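Side-chain contacts in diphthine synthase (Entamoeba histolytica, PDB 3I4T), which probably methylates a precursor of diphthamide on elongation factor 2 with S-adenosylmethionine as methyl donor: residues P168-N173 / M178-L183; S141-Y146 / C268-A273; D114-C119 / I124-I129; C155-H160 / L219-E224. All coordinates share one frame; numbering follows the deposited sequence.

How the contacts relate
Contact 3 closes first, a short turn in which helix 113-122 leads into strand 126-129 at the edge of the parallel sheet within this chain. The remaining three contacts belong to the other half of the chain, about a mixed sheet, and sit one within another. Contact 2 spans the longest loop, tying the segment after helix 134-137 to strand 267-271. Inside it, contact 4 links the loop after strand 152-154 to helix 211-225, and within that, contact 1 joins helix 166-175 to strand 180-187. Contacts 1 and 2 touch directly, since strands 180-187 and 267-271 are neighbours; the centres of contacts 3 and 4 are about 36 Å apart.

Contact 1 (P168-N173 / M178-L183); sequences PKIKIN and MHTLVL
The amide of N173 is the flat group that meets T180. At its edge, ND2 donates to T180 OG1 over 2.8 Å, with the hydroxyl oxygen only 1° out of the amide plane and an N-H...O angle of 167°. H179 O lies off the plane, out past the nitrogen, 3.6 Å from N173 ND2, without a hydrogen bond. The two bonded side chains cross at about a right angle, and T180 OG1 also comes within 3.3 Å of N173 CB. A chi1 of -81° sets the amide of N173 beside the backbone N, where ND2 can meet T180 OG1. ND2 also bonds the carbonyl of Q150, and OD1 is bonded as well, which together probably fix the amide's rotation. The backbone adds a bond of its own: M178 N donates to N173 O at 2.7 Å, fastening the return of the chain to the last turns of the helix. M178 lays its CB 3.5 Å from this same N173 O, then bends at its thioether so that CE comes back toward the helix. M178 also packs on M178 of the second subunit. The contact completes the beta-alpha-beta unit of strand 152-154, helix 166-175 and strand 180-187; I170 reaches over to I271 on strand 267-271, and the backbone of T180 pairs with that of I271.

Contact 2 (S141-Y146 / C268-A273); sequences SGLQLY and CLLIPA
S141 sets its hydroxyl against L270, with OG 3.5 Å from L270 CD1, while S141 CB rests on the same methyl. OG takes the position between backbone N and carbonyl carbon (chi1 59°), which turns it back over its own chain to accept from L143 N at 3.2 Å, with an N-H...O angle of 162°. This is an ST turn; because OG is also hydrogen-bonded to the carbonyl of I138, the hydroxyl is held from two directions beside an apolar side chain. G142 passes through the turn with a positive phi (104°), delivering L143 to the sheet. There the loop packs against the L270 side of strand 267-271 in the mixed sheet of the C-terminal half, where L270 also packs on L181 of the adjoining strand 180-187. L143 divides its two methyls: CD1 meets L270 CD1 at 3.9 Å, and CD2 lies 4.2 Å from P272 CB, just beyond the strand end. L143 and L270 run in opposite senses as they slide past one another. Further on, Q144 N donates to E280 OE2, and L145 and Y146 pack on G108 and A109 of the second subunit.

Contact 3 (D114-C119 / I124-I129); sequences DIFVRC and IEVKVI
Helix and strand here form the second half of a beta-alpha-beta crossover in the parallel sheet of the N-terminal half, with F116 and C119 of helix 113-122 facing V126 and V128 of strand 126-129. The short axes run nearly antiparallel, at 156°, and approach to 10.5 Å, the spacing of a helix lying on a sheet. The strand borders the sheet within this chain and pairs with strand 22-27. V126 meets both helix side chains, V128 only F116. In V126, CG1 lies anti to the backbone N (chi1 175°) and CG2 beside it, which sends the two methyls to different partners: CG1 meets F116 CE1 obliquely at 3.8 Å, whereas CG2 lies 3.6 Å from C119 CB and as close to the sulfur. F116 reaches farther along the strand, and V128 CG2 sits at its ring edge, in the ring plane, 3.6 Å from F116 CE1. The phenylalanine side chain crosses each valine at about a right angle. Y107 meets the same ring with the planes nearly parallel, and L90 packs on both C119 and I124. Where the helix gives way to the strand, the backbone closes the turn: I124 N donates to C119 O at 2.9 Å, with an N-H...O angle of 167°. Beside that bond, C119 CB and I124 CB lie 4.2 Å apart.

Contact 4 (C155-H160 / L219-E224); sequences CFWSEH and LEVEKE
The polar part of the contact is between the ring edge of W157 and the carboxylate of E220. E220 OE2 lies in the plane of the indole, 3.1 Å from W157 CZ3, so the oxygen faces the C-H rim of the benzene ring and not its pi cloud. Ring and carboxylate planes stand 73° apart. Such a rim is slightly positive, so the negative oxygen is probably favoured there, although no hydrogen bond is formed. E220 reaches the ring with CG anti to its backbone N (chi1 -161°) and the chain extended beyond. Its OE2 also makes a long, weak ion pair with R162, which itself packs on W157. The opposite end of the indole is tied down by a true hydrogen bond, from NE1 to the carbonyl of P163, so the loop holds its own tryptophan in place.

The apolar part falls to V221. Its CG2 lies 3.7 Å from W157 CZ2 and almost as near to CH2, approaching the benzene ring obliquely. Only the far ring of the indole bridges the two segments: the nearest CA atoms, those of W157 and V221, are 11.7 Å apart. W157 thus makes the connection through the length of its side chain.

In the fold, the loop after strand 152-154 is thereby docked on helix 211-225, where Q217 packs on the same tryptophan, while V221 also touches Y166 and Y167 on helix 166-175.

Contact 1 (P168-N173 / M178-L183)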
# COMPACT_ATOMS: atom_id res chain seq x y z
N PRO A 168 21.79 1.98 -9.05
CA PRO A 168 22.44 1.35 -7.90
C PRO A 168 21.44 0.82 -6.88
O PRO A 168 21.71 -0.20 -6.27
CB PRO A 168 23.27 2.50 -7.28
CG PRO A 168 22.63 3.74 -7.78
CD PRO A 168 22.18 3.40 -9.17
N LYS A 169 20.31 1.50 -6.70
CA LYS A 169 19.25 1.01 -5.80
C LYS A 169 18.59 -0.29 -6.28
O LYS A 169 18.19 -1.12 -5.46
CB LYS A 169 18.18 2.08 -5.57
CG LYS A 169 18.68 3.38 -4.95
CD LYS A 169 17.55 4.40 -4.82
CE LYS A 169 18.10 5.74 -4.35
NZ LYS A 169 17.05 6.80 -4.25
N ILE A 170 18.46 -0.46 -7.60
CA ILE A 170 17.96 -1.74 -8.14
C ILE A 170 18.98 -2.85 -7.87
O ILE A 170 18.60 -3.98 -7.54
CB ILE A 170 17.63 -1.66 -9.67
CG1 ILE A 170 16.53 -0.62 -9.93
CG2 ILE A 170 17.18 -3.02 -10.19
CD1 ILE A 170 16.25 -0.37 -11.40
N LYS A 171 20.26 -2.52 -7.98
CA LYS A 171 21.37 -3.43 -7.69
C LYS A 171 21.28 -3.97 -6.27
O LYS A 171 21.39 -5.19 -6.05
CB LYS A 171 22.72 -2.75 -7.91
CG LYS A 171 23.90 -3.71 -7.98
CD LYS A 171 25.22 -3.01 -7.71
CE LYS A 171 26.40 -3.95 -7.90
NZ LYS A 171 26.16 -5.26 -7.22
N ILE A 172 21.06 -3.06 -5.32
CA ILE A 172 20.90 -3.43 -3.90
C ILE A 172 19.71 -4.37 -3.68
O ILE A 172 19.83 -5.39 -2.96
CB ILE A 172 20.82 -2.17 -3.01
CG1 ILE A 172 22.21 -1.53 -2.88
CG2 ILE A 172 20.26 -2.50 -1.62
CD1 ILE A 172 22.17 -0.09 -2.40
N ASN A 173 18.58 -4.06 -4.30
CA ASN A 173 17.41 -4.90 -4.17
C ASN A 173 17.69 -6.30 -4.69
O ASN A 173 17.31 -7.29 -4.06
CB ASN A 173 16.23 -4.30 -4.94
CG ASN A 173 15.53 -3.20 -4.18
OD1 ASN A 173 15.90 -2.88 -3.04
ND2 ASN A 173 14.50 -2.63 -4.79
N MET A 178 15.50 -9.03 -3.21
CA MET A 178 14.23 -8.32 -3.08
C MET A 178 13.69 -7.88 -4.44
O MET A 178 14.47 -7.65 -5.36
CB MET A 178 14.39 -7.09 -2.18
CG MET A 178 14.75 -7.43 -0.74
SD MET A 178 14.92 -5.97 0.30
CE MET A 178 16.67 -5.66 0.13
N HIS A 179 12.36 -7.78 -4.56
CA HIS A 179 11.74 -7.31 -5.81
C HIS A 179 11.80 -5.79 -5.87
O HIS A 179 11.94 -5.14 -4.84
CB HIS A 179 10.27 -7.76 -5.92
CG HIS A 179 10.05 -9.23 -5.71
ND1 HIS A 179 10.87 -10.20 -6.25
CD2 HIS A 179 9.08 -9.90 -5.03
CE1 HIS A 179 10.43 -11.40 -5.90
NE2 HIS A 179 9.34 -11.24 -5.16
N THR A 180 11.67 -5.24 -7.08
CA THR A 180 11.61 -3.80 -7.26
C THR A 180 10.35 -3.33 -8.00
O THR A 180 9.95 -3.91 -9.02
CB THR A 180 12.88 -3.24 -7.99
OG1 THR A 180 14.08 -3.71 -7.35
CG2 THR A 180 12.89 -1.72 -7.99
N LEU A 181 9.73 -2.28 -7.46
CA LEU A 181 8.70 -1.54 -8.15
C LEU A 181 9.32 -0.32 -8.78
O LEU A 181 9.94 0.49 -8.10
CB LEU A 181 7.59 -1.10 -7.19
CG LEU A 181 6.55 -0.11 -7.71
CD1 LEU A 181 5.67 -0.72 -8.82
CD2 LEU A 181 5.70 0.36 -6.54
N VAL A 182 9.15 -0.20 -10.10
CA VAL A 182 9.70 0.91 -10.86
C VAL A 182 8.56 1.85 -11.26
O VAL A 182 7.72 1.52 -12.10
CB VAL A 182 10.43 0.40 -12.11
CG1 VAL A 182 11.11 1.56 -12.85
CG2 VAL A 182 11.45 -0.68 -11.75
N LEU A 183 8.51 3.02 -10.64
CA LEU A 183 7.51 4.03 -10.98
C LEU A 183 8.04 4.89 -12.12
O LEU A 183 9.23 5.15 -12.19
CB LEU A 183 7.14 4.86 -9.75
CG LEU A 183 6.47 4.10 -8.60
CD1 LEU A 183 6.20 5.04 -7.44
CD2 LEU A 183 5.16 3.42 -9.05

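Contact 2 (S141-Y146 / C268-A273)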
# COMPACT_ATOMS: atom_id res chain seq x y z
N SER A 141 0.14 -9.14 -9.47
CA SER A 141 1.14 -9.79 -10.31
C SER A 141 1.43 -11.23 -9.85
O SER A 141 1.84 -12.07 -10.65
CB SER A 141 2.44 -8.99 -10.27
OG SER A 141 2.92 -8.91 -8.93
N GLY A 142 1.24 -11.49 -8.56
CA GLY A 142 1.63 -12.76 -7.99
C GLY A 142 2.90 -12.67 -7.17
O GLY A 142 3.23 -13.59 -6.42
N LEU A 143 3.62 -11.56 -7.29
CA LEU A 143 4.79 -11.33 -6.45
C LEU A 143 4.35 -10.97 -5.03
O LEU A 143 3.37 -10.23 -4.84
CB LEU A 143 5.71 -10.27 -7.06
CG LEU A 143 6.45 -10.61 -8.36
CD1 LEU A 143 7.02 -9.36 -8.99
CD2 LEU A 143 7.57 -11.68 -8.21
N GLN A 144 5.07 -11.51 -4.04
CA GLN A 144 4.83 -11.22 -2.63
C GLN A 144 5.30 -9.81 -2.29
O GLN A 144 6.47 -9.47 -2.48
CB GLN A 144 5.55 -12.24 -1.75
CG GLN A 144 5.91 -11.72 -0.36
CD GLN A 144 4.77 -11.83 0.65
OE1 GLN A 144 3.67 -11.33 0.42
NE2 GLN A 144 5.05 -12.47 1.78
N LEU A 145 4.38 -9.02 -1.77
CA LEU A 145 4.65 -7.63 -1.37
C LEU A 145 5.67 -7.44 -0.23
O LEU A 145 6.33 -6.40 -0.17
CB LEU A 145 3.33 -6.94 -0.99
CG LEU A 145 2.27 -6.82 -2.10
CD1 LEU A 145 1.00 -6.20 -1.53
CD2 LEU A 145 2.79 -6.04 -3.35
N TYR A 146 5.79 -8.41 0.67
CA TYR A 146 6.80 -8.33 1.73
C TYR A 146 8.19 -8.42 1.14
O TYR A 146 9.14 -7.93 1.73
CB TYR A 146 6.64 -9.42 2.78
CG TYR A 146 5.32 -9.39 3.52
CD1 TYR A 146 4.48 -8.26 3.47
CD2 TYR A 146 4.91 -10.49 4.28
CE1 TYR A 146 3.27 -8.25 4.14
CE2 TYR A 146 3.70 -10.49 4.96
CZ TYR A 146 2.89 -9.37 4.89
OH TYR A 146 1.69 -9.36 5.57
N CYS A 268 3.65 0.90 -14.99
CA CYS A 268 4.81 0.68 -14.14
C CYS A 268 5.41 -0.71 -14.39
O CYS A 268 4.78 -1.56 -15.03
CB CYS A 268 4.47 0.84 -12.66
SG CYS A 268 3.34 -0.40 -12.04
N LEU A 269 6.61 -0.91 -13.86
CA LEU A 269 7.39 -2.10 -14.11
C LEU A 269 7.78 -2.77 -12.79
O LEU A 269 8.10 -2.10 -11.81
CB LEU A 269 8.66 -1.72 -14.87
CG LEU A 269 9.55 -2.85 -15.38
CD1 LEU A 269 8.84 -3.65 -16.45
CD2 LEU A 269 10.84 -2.28 -15.92
N LEU A 270 7.74 -4.10 -12.78
CA LEU A 270 8.24 -4.86 -11.64
C LEU A 270 9.45 -5.68 -12.05
O LEU A 270 9.40 -6.46 -13.01
CB LEU A 270 7.17 -5.77 -11.05
CG LEU A 270 5.77 -5.20 -10.79
CD1 LEU A 270 4.90 -6.29 -10.19
CD2 LEU A 270 5.78 -3.97 -9.91
N ILE A 271 10.54 -5.49 -11.33
CA ILE A 271 11.73 -6.26 -11.54
C ILE A 271 11.89 -7.23 -10.38
O ILE A 271 12.33 -6.84 -9.29
CB ILE A 271 12.99 -5.37 -11.70
CG1 ILE A 271 12.78 -4.33 -12.82
CG2 ILE A 271 14.22 -6.25 -11.99
CD1 ILE A 271 13.90 -3.29 -12.92
N PRO A 272 11.52 -8.50 -10.60
CA PRO A 272 11.58 -9.54 -9.57
C PRO A 272 13.00 -9.71 -9.04
O PRO A 272 13.94 -9.43 -9.76
CB PRO A 272 11.15 -10.81 -10.31
CG PRO A 272 10.35 -10.33 -11.48
CD PRO A 272 10.93 -9.00 -11.86
N ALA A 273 13.14 -10.18 -7.80
CA ALA A 273 14.44 -10.65 -7.28
C ALA A 273 15.02 -11.79 -8.14
O ALA A 273 14.26 -12.46 -8.84
CB ALA A 273 14.29 -11.11 -5.83

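Contact 3 (D114-C119 / I124-I129)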
# COMPACT_ATOMS: atom_id res chain seq x y z
N ASP A 114 4.59 18.04 0.71
CA ASP A 114 4.77 19.50 0.86
C ASP A 114 3.51 20.17 1.41
O ASP A 114 3.58 21.21 2.08
CB ASP A 114 5.20 20.14 -0.46
N ILE A 115 2.36 19.55 1.13
CA ILE A 115 1.06 20.01 1.61
C ILE A 115 1.02 19.97 3.13
O ILE A 115 0.65 20.96 3.77
CB ILE A 115 -0.10 19.13 1.06
CG1 ILE A 115 0.17 18.68 -0.38
CG2 ILE A 115 -1.44 19.87 1.19
CD1 ILE A 115 0.29 19.81 -1.42
N PHE A 116 1.39 18.83 3.71
CA PHE A 116 1.43 18.66 5.15
C PHE A 116 2.24 19.75 5.81
O PHE A 116 1.79 20.36 6.77
CB PHE A 116 1.98 17.27 5.54
CG PHE A 116 1.08 16.13 5.15
CD1 PHE A 116 -0.04 15.82 5.92
CD2 PHE A 116 1.35 15.37 4.02
CE1 PHE A 116 -0.88 14.76 5.56
CE2 PHE A 116 0.52 14.31 3.65
CZ PHE A 116 -0.60 14.01 4.42
N VAL A 117 3.44 19.99 5.28
CA VAL A 117 4.33 21.04 5.77
C VAL A 117 3.68 22.42 5.67
O VAL A 117 3.66 23.18 6.65
CB VAL A 117 5.70 21.00 5.04
CG1 VAL A 117 6.52 22.25 5.33
CG2 VAL A 117 6.49 19.76 5.44
N ARG A 118 3.13 22.74 4.50
CA ARG A 118 2.47 24.03 4.30
C ARG A 118 1.31 24.24 5.27
O ARG A 118 1.09 25.37 5.75
CB ARG A 118 2.01 24.20 2.85
CG ARG A 118 3.13 24.60 1.90
CD ARG A 118 2.64 24.89 0.48
NE ARG A 118 2.47 23.68 -0.33
CZ ARG A 118 3.39 23.18 -1.16
NH1 ARG A 118 4.58 23.76 -1.30
NH2 ARG A 118 3.12 22.07 -1.85
N CYS A 119 0.58 23.17 5.56
CA CYS A 119 -0.51 23.19 6.54
C CYS A 119 -0.02 23.45 7.95
O CYS A 119 -0.62 24.24 8.67
CB CYS A 119 -1.27 21.87 6.51
SG CYS A 119 -2.33 21.72 5.10
N ILE A 124 -3.19 24.77 10.01
CA ILE A 124 -4.36 24.06 9.51
C ILE A 124 -4.31 22.59 9.92
O ILE A 124 -3.31 21.90 9.68
CB ILE A 124 -4.50 24.17 7.97
CG1 ILE A 124 -4.57 25.64 7.53
CG2 ILE A 124 -5.74 23.42 7.49
CD1 ILE A 124 -4.32 25.84 6.05
N GLU A 125 -5.39 22.15 10.56
CA GLU A 125 -5.59 20.76 10.93
C GLU A 125 -5.81 19.96 9.64
O GLU A 125 -6.52 20.41 8.74
CB GLU A 125 -6.83 20.67 11.82
CG GLU A 125 -6.77 19.68 12.99
CD GLU A 125 -8.09 19.61 13.78
OE1 GLU A 125 -8.82 20.64 13.85
OE2 GLU A 125 -8.40 18.51 14.32
N VAL A 126 -5.18 18.80 9.54
CA VAL A 126 -5.29 17.95 8.35
C VAL A 126 -5.92 16.62 8.70
O VAL A 126 -5.57 16.02 9.71
CB VAL A 126 -3.90 17.67 7.71
CG1 VAL A 126 -4.03 16.71 6.54
CG2 VAL A 126 -3.27 18.95 7.24
N LYS A 127 -6.85 16.16 7.87
CA LYS A 127 -7.43 14.84 8.05
C LYS A 127 -7.24 14.04 6.77
O LYS A 127 -7.73 14.41 5.69
CB LYS A 127 -8.90 14.94 8.47
CG LYS A 127 -9.66 13.62 8.58
CD LYS A 127 -9.00 12.67 9.60
CE LYS A 127 -9.83 11.41 9.84
NZ LYS A 127 -9.26 10.65 10.99
N VAL A 128 -6.52 12.93 6.91
CA VAL A 128 -6.21 12.03 5.80
C VAL A 128 -7.26 10.93 5.73
O VAL A 128 -7.58 10.33 6.73
CB VAL A 128 -4.79 11.43 5.96
CG1 VAL A 128 -4.46 10.46 4.82
CG2 VAL A 128 -3.74 12.55 6.02
N ILE A 129 -7.80 10.69 4.53
CA ILE A 129 -8.66 9.55 4.29
C ILE A 129 -7.95 8.61 3.30
O ILE A 129 -7.60 9.02 2.18
CB ILE A 129 -10.09 9.98 3.85
CG1 ILE A 129 -10.81 10.69 5.02
CG2 ILE A 129 -10.91 8.78 3.38
CD1 ILE A 129 -11.95 11.61 4.63

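Contact 4 (C155-H160 / L219-E224)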
# COMPACT_ATOMS: atom_id res chain seq x y z
N CYS A 155 13.01 8.72 -14.72
CA CYS A 155 12.68 10.05 -15.22
C CYS A 155 12.88 10.16 -16.73
O CYS A 155 13.64 9.38 -17.32
CB CYS A 155 13.54 11.10 -14.52
SG CYS A 155 13.22 11.27 -12.73
N PHE A 156 12.19 11.12 -17.35
CA PHE A 156 12.42 11.46 -18.75
C PHE A 156 13.78 12.12 -18.93
O PHE A 156 14.09 13.11 -18.26
CB PHE A 156 11.33 12.40 -19.29
CG PHE A 156 10.09 11.70 -19.75
CD1 PHE A 156 10.13 10.82 -20.83
CD2 PHE A 156 8.87 11.93 -19.13
CE1 PHE A 156 8.99 10.17 -21.26
CE2 PHE A 156 7.71 11.28 -19.55
CZ PHE A 156 7.77 10.41 -20.62
N TRP A 157 14.58 11.59 -19.85
CA TRP A 157 15.87 12.18 -20.17
C TRP A 157 15.72 13.39 -21.08
O TRP A 157 14.82 13.44 -21.92
CB TRP A 157 16.79 11.14 -20.80
CG TRP A 157 17.43 10.23 -19.78
CD1 TRP A 157 17.19 10.20 -18.44
CD2 TRP A 157 18.39 9.21 -20.04
NE1 TRP A 157 17.96 9.23 -17.84
CE2 TRP A 157 18.70 8.61 -18.81
CE3 TRP A 157 19.03 8.75 -21.20
CZ2 TRP A 157 19.63 7.56 -18.69
CZ3 TRP A 157 19.95 7.71 -21.09
CH2 TRP A 157 20.24 7.13 -19.84
N SER A 158 16.61 14.37 -20.89
CA SER A 158 16.49 15.67 -21.53
C SER A 158 17.87 16.29 -21.76
O SER A 158 18.49 16.79 -20.83
CB SER A 158 15.60 16.58 -20.67
OG SER A 158 15.29 17.80 -21.33
N GLU A 159 18.33 16.23 -23.01
CA GLU A 159 19.63 16.78 -23.43
C GLU A 159 20.78 16.12 -22.70
O GLU A 159 21.12 14.97 -22.97
CB GLU A 159 19.70 18.30 -23.23
CG GLU A 159 18.63 19.11 -23.97
CD GLU A 159 18.80 19.11 -25.47
OE1 GLU A 159 19.91 18.76 -25.96
OE2 GLU A 159 17.82 19.47 -26.17
N HIS A 160 21.38 16.86 -21.76
CA HIS A 160 22.52 16.38 -20.97
C HIS A 160 22.07 15.80 -19.65
O HIS A 160 22.83 15.12 -18.97
CB HIS A 160 23.49 17.53 -20.67
CG HIS A 160 24.02 18.21 -21.88
ND1 HIS A 160 24.23 19.57 -21.93
CD2 HIS A 160 24.41 17.73 -23.09
CE1 HIS A 160 24.72 19.90 -23.11
NE2 HIS A 160 24.85 18.80 -23.84
N LEU A 219 17.97 -0.51 -20.30
CA LEU A 219 18.90 -1.28 -21.11
C LEU A 219 20.12 -0.46 -21.49
O LEU A 219 21.24 -0.97 -21.52
CB LEU A 219 18.20 -1.85 -22.36
CG LEU A 219 17.26 -3.01 -22.02
CD1 LEU A 219 16.47 -3.50 -23.24
CD2 LEU A 219 18.03 -4.17 -21.39
N GLU A 220 19.91 0.83 -21.72
CA GLU A 220 20.99 1.74 -22.08
C GLU A 220 21.92 2.05 -20.90
O GLU A 220 23.14 2.18 -21.06
CB GLU A 220 20.39 3.02 -22.63
CG GLU A 220 21.34 3.86 -23.45
CD GLU A 220 20.72 5.18 -23.85
OE1 GLU A 220 19.67 5.17 -24.53
OE2 GLU A 220 21.28 6.23 -23.47
N VAL A 221 21.33 2.16 -19.71
CA VAL A 221 22.07 2.37 -18.48
C VAL A 221 22.92 1.13 -18.14
O VAL A 221 24.06 1.26 -17.74
CB VAL A 221 21.11 2.74 -17.33
CG1 VAL A 221 21.78 2.62 -15.97
CG2 VAL A 221 20.56 4.16 -17.54
N GLU A 222 22.36 -0.07 -18.33
CA GLU A 222 23.13 -1.28 -18.06
C GLU A 222 24.30 -1.38 -19.04
O GLU A 222 25.39 -1.76 -18.64
CB GLU A 222 22.25 -2.54 -18.12
CG GLU A 222 23.01 -3.88 -18.03
CD GLU A 222 23.71 -4.14 -16.69
OE1 GLU A 222 23.12 -3.92 -15.61
OE2 GLU A 222 24.88 -4.58 -16.72
N LYS A 223 24.07 -1.02 -20.29
CA LYS A 223 25.13 -1.03 -21.29
C LYS A 223 26.26 -0.08 -20.89
O LYS A 223 27.43 -0.42 -21.01
CB LYS A 223 24.56 -0.67 -22.67
CG LYS A 223 25.56 -0.80 -23.81
CD LYS A 223 25.09 -0.09 -25.08
CE LYS A 223 26.30 0.37 -25.89
NZ LYS A 223 25.94 0.80 -27.29
N GLU A 224 25.90 1.10 -20.39
CA GLU A 224 26.87 2.14 -20.02
C GLU A 224 27.56 1.87 -18.69
O GLU A 224 28.69 2.29 -18.50
CB GLU A 224 26.21 3.53 -19.99
CG GLU A 224 25.97 4.13 -21.40
CD GLU A 224 25.07 5.37 -21.41
OE1 GLU A 224 24.86 5.99 -20.33
OE2 GLU A 224 24.57 5.73 -22.51